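Glycosyl hydrolase, family 31/fibronectin type III domain protein (Clostridium perfringens, PDB 4LKS) binds galactose as a calcium-containing family 32 carbohydrate-binding module, a beta-sandwich, of a family 31 glycoside hydrolase. Local coordinates at residues T67-K72 with N137-R142; Q78-P83 with R126-I131; Y95-S100 with T107-G112. All coordinates share one frame; numbering follows the deposited sequence.

Contact 1 of 3, residues T67-K72 with N137-R142; sequences TIKLDK and NAQYLR
Backbone bonds join I68 and L141 in both directions: I68 N gives to L141 O and L141 N to I68 O, each 2.9 Å long. Two residues on, L70 N reaches Q139 O at 2.8 Å, and CA-H...O contacts fill in between, from Y140 CA to I68 O among them. The strands 67-70 and 140-142 run antiparallel, their axes 165° apart.

The amide of Q139 adds a side-chain bond to this ladder. With CG anti to the backbone N (chi1 -174°) and the chain extended beyond it, NE2 arrives at L70 O, 3.0 Å away, and the acceptor lies in the amide plane. L70, just before the corner at 71-72, is thereby held by Q139 through both its N and its O.

Apolar contact dominates the face of T67, K69 and Y140. The fully extended K69 lies alongside the tyrosine, pointing the same way, with K69 CG 3.5 Å from Y140 CE2. Beyond the ring a water is hydrogen-bonded to Y140 OH at 2.8 Å, and K69 NZ reaches it only weakly. I68 and L141, on the other face, pack on F164 of strand 158-166, and so does L70.

Q139 and Y140 both face S100 in a classic beta bulge, where the chain turns from one sheet of the beta-sandwich into the other, as it also does at 71-72.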
loop_
_atom_site.group_PDB
_atom_site.type_symbol
_atom_site.label_atom_id
_atom_site.label_comp_id
_atom_site.label_asym_id
_atom_site.label_seq_id
_atom_site.Cartn_x
_atom_site.Cartn_y
_atom_site.Cartn_z
ATOM N N THR A 67 -8.016 -1.487 1.975
ATOM C CA THR A 67 -8.813 -0.560 1.177
ATOM C C THR A 67 -8.785 0.831 1.795
ATOM O O THR A 67 -9.096 1.003 2.984
ATOM C CB THR A 67 -10.272 -1.001 1.056
ATOM O OG1 THR A 67 -10.331 -2.280 0.418
ATOM C CG2 THR A 67 -11.068 0.023 0.236
ATOM N N ILE A 68 -8.378 1.805 0.984
ATOM C CA ILE A 68 -8.347 3.211 1.367
ATOM C C ILE A 68 -9.500 3.954 0.704
ATOM O O ILE A 68 -9.711 3.855 -0.520
ATOM C CB ILE A 68 -7.030 3.881 0.927
ATOM C CG1 ILE A 68 -5.808 3.070 1.394
ATOM C CG2 ILE A 68 -6.979 5.354 1.398
ATOM C CD1 ILE A 68 -5.779 2.692 2.887
ATOM N N LYS A 69 -10.254 4.687 1.522
ATOM C CA LYS A 69 -11.321 5.556 1.051
ATOM C C LYS A 69 -10.818 6.990 1.051
ATOM O O LYS A 69 -10.216 7.427 2.030
ATOM C CB LYS A 69 -12.524 5.447 1.996
ATOM C CG LYS A 69 -13.671 6.381 1.650
ATOM C CD LYS A 69 -14.744 6.328 2.729
ATOM C CE LYS A 69 -15.840 7.326 2.443
ATOM N NZ LYS A 69 -16.956 7.198 3.431
ATOM N N LEU A 70 -11.064 7.717 -0.036
ATOM C CA LEU A 70 -10.677 9.128 -0.141
ATOM C C LEU A 70 -11.899 9.985 0.193
ATOM O O LEU A 70 -13.035 9.498 0.146
ATOM C CB LEU A 70 -10.123 9.432 -1.543
ATOM C CG LEU A 70 -8.831 8.650 -1.837
ATOM C CD1 LEU A 70 -9.124 7.384 -2.606
ATOM C CD2 LEU A 70 -7.822 9.509 -2.594
ATOM N N ASP A 71 -11.677 11.246 0.546
ATOM C CA ASP A 71 -12.792 12.065 1.038
ATOM C C ASP A 71 -13.820 12.375 -0.054
ATOM O O ASP A 71 -14.987 12.662 0.239
ATOM C CB ASP A 71 -12.284 13.349 1.693
ATOM C CG ASP A 71 -11.688 14.311 0.697
ATOM O OD1 ASP A 71 -10.741 13.924 -0.019
ATOM O OD2 ASP A 71 -12.168 15.459 0.625
ATOM N N LYS A 72 -13.380 12.310 -1.309
ATOM C CA LYS A 72 -14.241 12.442 -2.473
ATOM C C LYS A 72 -13.544 11.655 -3.570
ATOM O O LYS A 72 -12.453 11.130 -3.350
ATOM C CB LYS A 72 -14.387 13.914 -2.877
ATOM C CG LYS A 72 -13.066 14.621 -3.142
ATOM C CD LYS A 72 -13.277 16.058 -3.628
ATOM C CE LYS A 72 -11.962 16.819 -3.633
ATOM N NZ LYS A 72 -11.885 17.797 -4.751
ATOM N N ASN A 137 -10.595 7.792 -12.175
ATOM C CA ASN A 137 -11.371 8.472 -11.151
ATOM C C ASN A 137 -11.828 7.452 -10.114
ATOM O O ASN A 137 -12.415 6.431 -10.458
ATOM C CB ASN A 137 -12.562 9.164 -11.812
ATOM C CG ASN A 137 -13.398 9.963 -10.834
ATOM O OD1 ASN A 137 -14.490 9.547 -10.450
ATOM N ND2 ASN A 137 -12.900 11.136 -10.446
ATOM N N ALA A 138 -11.534 7.713 -8.841
ATOM C CA ALA A 138 -11.758 6.722 -7.798
ATOM C C ALA A 138 -11.945 7.374 -6.450
ATOM O O ALA A 138 -11.279 8.373 -6.132
ATOM C CB ALA A 138 -10.571 5.768 -7.732
ATOM N N GLN A 139 -12.824 6.793 -5.637
ATOM C CA GLN A 139 -12.922 7.189 -4.232
ATOM C C GLN A 139 -12.412 6.074 -3.309
ATOM O O GLN A 139 -12.223 6.272 -2.113
ATOM C CB GLN A 139 -14.352 7.592 -3.852
ATOM C CG GLN A 139 -14.435 8.132 -2.432
ATOM C CD GLN A 139 -15.765 8.764 -2.084
ATOM O OE1 GLN A 139 -16.743 8.641 -2.824
ATOM N NE2 GLN A 139 -15.808 9.439 -0.942
ATOM N N TYR A 140 -12.193 4.892 -3.872
ATOM C CA TYR A 140 -11.649 3.776 -3.095
ATOM C C TYR A 140 -10.529 3.127 -3.878
ATOM O O TYR A 140 -10.627 2.954 -5.102
ATOM C CB TYR A 140 -12.737 2.724 -2.812
ATOM C CG TYR A 140 -13.952 3.281 -2.117
ATOM C CD1 TYR A 140 -14.967 3.907 -2.846
ATOM C CD2 TYR A 140 -14.089 3.181 -0.742
ATOM C CE1 TYR A 140 -16.082 4.428 -2.212
ATOM C CE2 TYR A 140 -15.194 3.698 -0.102
ATOM C CZ TYR A 140 -16.184 4.317 -0.842
ATOM O OH TYR A 140 -17.284 4.831 -0.192
ATOM N N LEU A 141 -9.468 2.746 -3.174
ATOM C CA LEU A 141 -8.385 1.998 -3.787
ATOM C C LEU A 141 -8.076 0.803 -2.904
ATOM O O LEU A 141 -7.840 0.956 -1.713
ATOM C CB LEU A 141 -7.138 2.890 -3.971
ATOM C CG LEU A 141 -5.949 2.239 -4.699
ATOM C CD1 LEU A 141 -5.189 3.239 -5.596
ATOM C CD2 LEU A 141 -4.993 1.554 -3.717
ATOM N N ARG A 142 -8.088 -0.380 -3.503
ATOM C CA ARG A 142 -7.711 -1.605 -2.817
ATOM C C ARG A 142 -6.323 -2.043 -3.275
ATOM O O ARG A 142 -6.077 -2.286 -4.462
ATOM C CB ARG A 142 -8.751 -2.702 -3.058
ATOM C CG ARG A 142 -8.445 -4.004 -2.315
ATOM C CD ARG A 142 -9.678 -4.883 -2.154
ATOM N NE ARG A 142 -10.180 -5.397 -3.431
ATOM C CZ ARG A 142 -11.392 -5.927 -3.594
ATOM N NH1 ARG A 142 -12.229 -6.005 -2.568
ATOM N NH2 ARG A 142 -11.766 -6.380 -4.785
HETATM O O HOH W 1 -17.790 4.152 2.441
#

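Contact 2 of 3, residues Q78-P83 with R126-I131; sequences QIDYLP and RGYNPI
I79 pairs with I131, and Y81 with N129, as antiparallel hydrogen-bonded pairs whose strand axes lie 4.5 Å apart at 152°. Four N-H...O bonds close these two rings; that from N129 N to Y81 O measures 2.8 Å and is nearly straight at 166°. D80 and P130 form the non-hydrogen-bonded pair between them, a place where the proline needs no N-H to give to this neighbour. Strand 129-138 is outermost in the four-stranded sheet of this F5/8 type C beta-sandwich, and strand 73-82 separates it from strand 158-166.

On the face turned into the sandwich, I79 and I131 lie side by side, with I79 CG1 4.1 Å from I131 CB. On the face of D80 and P130 the contacts are more polar: D80 OD1 accepts a 2.9 Å bond from Q78 NE2 on its syn side, while Y165 OH is bonded to D80 OD2. The same D80 OD1 rests against P130 CA at 3.3 Å.

Where strand 73-82 ends and before strand 129-138 begins, Y128 CG stands anti to the carbonyl carbon (chi1 -63°), which lays the ring against L82: L82 CD1 sits almost squarely over it, 4.0 Å from the centroid, a CH-pi contact. Y128 OH bonds to E161. N129 ND2 makes a bent bond to G127 O and another to N125 O; P83 CD also packs on G127 O.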
loop_
_atom_site.group_PDB
_atom_site.type_symbol
_atom_site.label_atom_id
_atom_site.label_comp_id
_atom_site.label_asym_id
_atom_site.label_seq_id
_atom_site.Cartn_x
_atom_site.Cartn_y
_atom_site.Cartn_z
ATOM N N GLN A 78 -1.080 7.904 -9.504
ATOM C CA GLN A 78 0.097 7.349 -8.863
ATOM C C GLN A 78 -0.191 7.083 -7.399
ATOM O O GLN A 78 -0.960 7.826 -6.774
ATOM C CB GLN A 78 1.287 8.310 -9.006
ATOM C CG GLN A 78 2.604 7.775 -8.467
ATOM C CD GLN A 78 3.746 8.742 -8.671
ATOM O OE1 GLN A 78 3.864 9.348 -9.736
ATOM N NE2 GLN A 78 4.609 8.875 -7.662
ATOM N N ILE A 79 0.412 6.032 -6.849
ATOM C CA ILE A 79 0.549 5.927 -5.400
ATOM C C ILE A 79 1.999 5.621 -5.099
ATOM O O ILE A 79 2.684 5.070 -5.950
ATOM C CB ILE A 79 -0.359 4.852 -4.750
ATOM C CG1 ILE A 79 0.011 3.449 -5.230
ATOM C CG2 ILE A 79 -1.833 5.169 -5.011
ATOM C CD1 ILE A 79 -0.666 2.341 -4.432
ATOM N N ASP A 80 2.476 6.016 -3.921
ATOM C CA ASP A 80 3.776 5.559 -3.426
ATOM C C ASP A 80 3.570 4.569 -2.300
ATOM O O ASP A 80 2.734 4.781 -1.410
ATOM C CB ASP A 80 4.636 6.702 -2.867
ATOM C CG ASP A 80 5.022 7.738 -3.898
ATOM O OD1 ASP A 80 4.946 7.488 -5.118
ATOM O OD2 ASP A 80 5.419 8.840 -3.452
ATOM N N TYR A 81 4.347 3.497 -2.319
ATOM C CA TYR A 81 4.362 2.540 -1.226
ATOM C C TYR A 81 5.619 2.778 -0.385
ATOM O O TYR A 81 6.727 2.741 -0.911
ATOM C CB TYR A 81 4.347 1.111 -1.787
ATOM C CG TYR A 81 4.633 0.034 -0.760
ATOM C CD1 TYR A 81 3.634 -0.423 0.100
ATOM C CD2 TYR A 81 5.907 -0.510 -0.633
ATOM C CE1 TYR A 81 3.893 -1.414 1.043
ATOM C CE2 TYR A 81 6.178 -1.508 0.310
ATOM C CZ TYR A 81 5.167 -1.946 1.142
ATOM O OH TYR A 81 5.438 -2.920 2.070
ATOM N N LEU A 82 5.448 3.033 0.910
ATOM C CA LEU A 82 6.586 3.192 1.819
ATOM C C LEU A 82 6.692 1.953 2.688
ATOM O O LEU A 82 5.793 1.665 3.479
ATOM C CB LEU A 82 6.433 4.441 2.695
ATOM C CG LEU A 82 7.587 4.683 3.680
ATOM C CD1 LEU A 82 8.865 5.025 2.930
ATOM C CD2 LEU A 82 7.231 5.786 4.681
ATOM N N PRO A 83 7.770 1.183 2.513
ATOM C CA PRO A 83 7.906 0.001 3.366
ATOM C C PRO A 83 8.265 0.371 4.795
ATOM O O PRO A 83 8.750 1.476 5.077
ATOM C CB PRO A 83 9.060 -0.785 2.722
ATOM C CG PRO A 83 9.810 0.215 1.916
ATOM C CD PRO A 83 8.837 1.286 1.506
ATOM N N ARG A 126 14.365 1.555 0.130
ATOM C CA ARG A 126 13.789 1.559 1.475
ATOM C C ARG A 126 12.925 2.787 1.715
ATOM O O ARG A 126 12.308 2.924 2.781
ATOM C CB ARG A 126 14.880 1.487 2.555
ATOM C CG ARG A 126 15.698 0.197 2.566
ATOM C CD ARG A 126 14.848 -1.033 2.855
ATOM N NE ARG A 126 14.200 -1.004 4.170
ATOM C CZ ARG A 126 14.655 -1.634 5.251
ATOM N NH1 ARG A 126 15.779 -2.338 5.194
ATOM N NH2 ARG A 126 13.990 -1.556 6.397
ATOM N N GLY A 127 12.887 3.685 0.736
ATOM C CA GLY A 127 12.036 4.861 0.822
ATOM C C GLY A 127 10.758 4.703 0.016
ATOM O O GLY A 127 10.241 3.598 -0.131
ATOM N N TYR A 128 10.233 5.810 -0.500
ATOM C CA TYR A 128 8.971 5.761 -1.238
ATOM C C TYR A 128 9.156 5.092 -2.590
ATOM O O TYR A 128 9.977 5.522 -3.401
ATOM C CB TYR A 128 8.369 7.171 -1.396
ATOM C CG TYR A 128 8.011 7.802 -0.065
ATOM C CD1 TYR A 128 6.802 7.536 0.551
ATOM C CD2 TYR A 128 8.903 8.651 0.582
ATOM C CE1 TYR A 128 6.477 8.103 1.779
ATOM C CE2 TYR A 128 8.591 9.225 1.799
ATOM C CZ TYR A 128 7.378 8.951 2.392
ATOM O OH TYR A 128 7.075 9.515 3.612
ATOM N N ASN A 129 8.390 4.031 -2.820
ATOM C CA ASN A 129 8.413 3.298 -4.084
ATOM C C ASN A 129 7.219 3.742 -4.935
ATOM O O ASN A 129 6.080 3.406 -4.625
ATOM C CB ASN A 129 8.292 1.783 -3.819
ATOM C CG ASN A 129 9.593 1.135 -3.355
ATOM O OD1 ASN A 129 10.176 0.308 -4.080
ATOM N ND2 ASN A 129 10.040 1.473 -2.146
ATOM N N PRO A 130 7.461 4.518 -6.002
ATOM C CA PRO A 130 6.337 4.998 -6.809
ATOM C C PRO A 130 5.740 3.930 -7.715
ATOM O O PRO A 130 6.447 3.085 -8.269
ATOM C CB PRO A 130 6.954 6.123 -7.652
ATOM C CG PRO A 130 8.407 5.799 -7.697
ATOM C CD PRO A 130 8.729 5.167 -6.378
ATOM N N ILE A 131 4.425 3.982 -7.839
ATOM C CA ILE A 131 3.639 3.092 -8.692
ATOM C C ILE A 131 2.695 3.957 -9.518
ATOM O O ILE A 131 1.754 4.540 -8.975
ATOM C CB ILE A 131 2.820 2.091 -7.837
ATOM C CG1 ILE A 131 3.751 1.205 -6.997
ATOM C CG2 ILE A 131 1.914 1.242 -8.732
ATOM C CD1 ILE A 131 3.037 0.392 -5.940
#

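Contact 3 of 3, residues Y95-S100 with T107-G112; sequences YKIETS and TEVRTG
T111 O is gripped by two nitrogens of R110, whose side chain bends (chi3 -69°) to reach the carbonyl of the following residue and meets Y95 OH of the facing strand. R110 NE reaches T111 O at 2.9 Å and NH2 reaches it at 3.2 Å, a side-on grip with the oxygen in the guanidinium plane; both donors come from the same face of the carbonyl. This fixes the guanidinium, and Y95 OH rests over one of its faces, 3.3 Å from R110 CZ. The planes of ring and guanidinium stand 53° apart, and the approach is a contact without a hydrogen bond. R110 NH1 is bonded to R132 O.

Y95 holds its ring across the partner strand because CG stands between the backbone N and the carbonyl carbon (chi1 62°). The ring lies over G112, whose CA is 3.9 Å from the ring centroid in a CH-pi contact.

Backbone bonds run the length of the hairpin, shortest from T107 N to T99 O at 2.8 Å. Midway, V109 and R110 both face I97 in a classic beta bulge: I97 O takes V109 N at 2.9 Å and R110 N only weakly. V109 CG2 packs against T99, and on the face of K96, E98 and T111, K96 CG lies 4.0 Å from T111 CG2.

Strand 107-113 is outermost in its five-stranded sheet. Strand 95-100 lies between it and strand 140-148, and Y95, I97 and T99 turn inward toward strand 129-138 of the other sheet.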
loop_
_atom_site.group_PDB
_atom_site.type_symbol
_atom_site.label_atom_id
_atom_site.label_comp_id
_atom_site.label_asym_id
_atom_site.label_seq_id
_atom_site.Cartn_x
_atom_site.Cartn_y
_atom_site.Cartn_z
ATOM N N TYR A 95 2.274 -6.701 -6.126
ATOM C CA TYR A 95 1.028 -6.067 -5.701
ATOM C C TYR A 95 -0.010 -6.044 -6.824
ATOM O O TYR A 95 0.304 -6.244 -8.015
ATOM C CB TYR A 95 1.296 -4.622 -5.220
ATOM C CG TYR A 95 1.858 -3.779 -6.344
ATOM C CD1 TYR A 95 1.011 -3.172 -7.270
ATOM C CD2 TYR A 95 3.224 -3.640 -6.524
ATOM C CE1 TYR A 95 1.512 -2.446 -8.342
ATOM C CE2 TYR A 95 3.742 -2.906 -7.600
ATOM C CZ TYR A 95 2.869 -2.312 -8.499
ATOM O OH TYR A 95 3.342 -1.594 -9.579
ATOM N N LYS A 96 -1.241 -5.763 -6.422
ATOM C CA LYS A 96 -2.326 -5.466 -7.343
ATOM C C LYS A 96 -3.023 -4.207 -6.845
ATOM O O LYS A 96 -3.127 -3.971 -5.627
ATOM C CB LYS A 96 -3.315 -6.640 -7.436
ATOM C CG LYS A 96 -4.520 -6.365 -8.341
ATOM C CD LYS A 96 -5.349 -7.620 -8.582
ATOM C CE LYS A 96 -6.077 -8.068 -7.335
ATOM N NZ LYS A 96 -6.985 -9.217 -7.677
ATOM N N ILE A 97 -3.460 -3.386 -7.799
ATOM C CA ILE A 97 -4.234 -2.194 -7.491
ATOM C C ILE A 97 -5.594 -2.289 -8.165
ATOM O O ILE A 97 -5.695 -2.569 -9.367
ATOM C CB ILE A 97 -3.528 -0.922 -7.975
ATOM C CG1 ILE A 97 -2.254 -0.693 -7.165
ATOM C CG2 ILE A 97 -4.460 0.288 -7.837
ATOM C CD1 ILE A 97 -1.346 0.352 -7.739
ATOM N N GLU A 98 -6.646 -2.062 -7.380
ATOM C CA GLU A 98 -8.010 -1.981 -7.904
ATOM C C GLU A 98 -8.597 -0.669 -7.412
ATOM O O GLU A 98 -8.237 -0.201 -6.341
ATOM C CB GLU A 98 -8.871 -3.112 -7.351
ATOM C CG GLU A 98 -8.488 -4.490 -7.804
ATOM C CD GLU A 98 -9.123 -5.536 -6.915
ATOM O OE1 GLU A 98 -8.593 -5.778 -5.804
ATOM O OE2 GLU A 98 -10.183 -6.073 -7.289
ATOM N N THR A 99 -9.514 -0.082 -8.174
ATOM C CA THR A 99 -10.189 1.121 -7.696
ATOM C C THR A 99 -11.683 1.000 -7.887
ATOM O O THR A 99 -12.158 0.194 -8.688
ATOM C CB THR A 99 -9.693 2.411 -8.388
ATOM O OG1 THR A 99 -9.873 2.309 -9.801
ATOM C CG2 THR A 99 -8.221 2.672 -8.088
ATOM N N SER A 100 -12.429 1.822 -7.164
ATOM C CA SER A 100 -13.874 1.865 -7.356
ATOM C C SER A 100 -14.459 3.195 -6.933
ATOM O O SER A 100 -13.799 3.993 -6.253
ATOM C CB SER A 100 -14.557 0.719 -6.608
ATOM O OG SER A 100 -14.477 0.910 -5.219
ATOM N N THR A 107 -12.529 -1.871 -10.603
ATOM C CA THR A 107 -11.783 -1.933 -11.835
ATOM C C THR A 107 -10.375 -2.358 -11.477
ATOM O O THR A 107 -9.745 -1.747 -10.599
ATOM C CB THR A 107 -11.708 -0.553 -12.499
ATOM O OG1 THR A 107 -13.036 -0.079 -12.770
ATOM C CG2 THR A 107 -10.909 -0.625 -13.792
ATOM N N GLU A 108 -9.876 -3.404 -12.134
ATOM C CA GLU A 108 -8.481 -3.789 -11.973
ATOM C C GLU A 108 -7.631 -2.793 -12.736
ATOM O O GLU A 108 -7.750 -2.645 -13.959
ATOM C CB GLU A 108 -8.214 -5.212 -12.479
ATOM C CG GLU A 108 -6.803 -5.675 -12.136
ATOM C CD GLU A 108 -6.549 -7.136 -12.443
ATOM O OE1 GLU A 108 -7.420 -7.975 -12.140
ATOM O OE2 GLU A 108 -5.464 -7.445 -12.974
ATOM N N VAL A 109 -6.772 -2.099 -12.005
ATOM C CA VAL A 109 -5.965 -1.042 -12.599
ATOM C C VAL A 109 -4.631 -1.592 -13.121
ATOM O O VAL A 109 -4.272 -1.374 -14.284
ATOM C CB VAL A 109 -5.737 0.094 -11.590
ATOM C CG1 VAL A 109 -4.788 1.114 -12.157
ATOM C CG2 VAL A 109 -7.076 0.750 -11.208
ATOM N N ARG A 110 -3.908 -2.319 -12.269
ATOM C CA ARG A 110 -2.629 -2.892 -12.665
ATOM C C ARG A 110 -2.107 -3.854 -11.615
ATOM O O ARG A 110 -2.588 -3.893 -10.474
ATOM C CB ARG A 110 -1.568 -1.810 -12.905
ATOM C CG ARG A 110 -1.051 -1.149 -11.630
ATOM C CD ARG A 110 0.197 -0.323 -11.917
ATOM N NE ARG A 110 1.307 -1.210 -12.246
ATOM C CZ ARG A 110 2.482 -0.814 -12.717
ATOM N NH1 ARG A 110 2.724 0.469 -12.942
ATOM N NH2 ARG A 110 3.419 -1.721 -12.971
ATOM N N THR A 111 -1.132 -4.654 -12.021
ATOM C CA THR A 111 -0.293 -5.373 -11.076
ATOM C C THR A 111 1.146 -4.915 -11.284
ATOM O O THR A 111 1.445 -4.150 -12.210
ATOM C CB THR A 111 -0.397 -6.885 -11.253
ATOM O OG1 THR A 111 0.040 -7.232 -12.569
ATOM C CG2 THR A 111 -1.835 -7.340 -11.085
ATOM N N GLY A 112 2.050 -5.360 -10.418
ATOM C CA GLY A 112 3.444 -5.045 -10.622
ATOM C C GLY A 112 4.323 -5.603 -9.528
ATOM O O GLY A 112 3.849 -6.267 -8.605
HETATM O O HOH W 2 -8.702 -8.173 -9.998
HETATM O O HOH W 3 -14.616 0.754 -11.115
#

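How the contacts relate
Contact 2 is the buried one, whereas contacts 1 and 3 are each partly exposed. Contacts 1 and 3 belong to the same five-stranded sheet, where strands 140-148 and 95-100 are neighbours, further joined by the salt bridge from R142 NE to E98 OE1. Contact 2 lies in the opposing sheet, and contact 1 reaches that sheet through the end of strand 129-138. Across the sandwich the three meet by apolar packing: I79 touches L141 and I97, and I131 touches I97; I131 CG2 also rests on Y95 OH. D80 and Y128 of contact 2 bond to side chains of strand 158-166, Y165 and E161. Contact 3 is nested within the chain loop closed by contact 2, itself within that of contact 1.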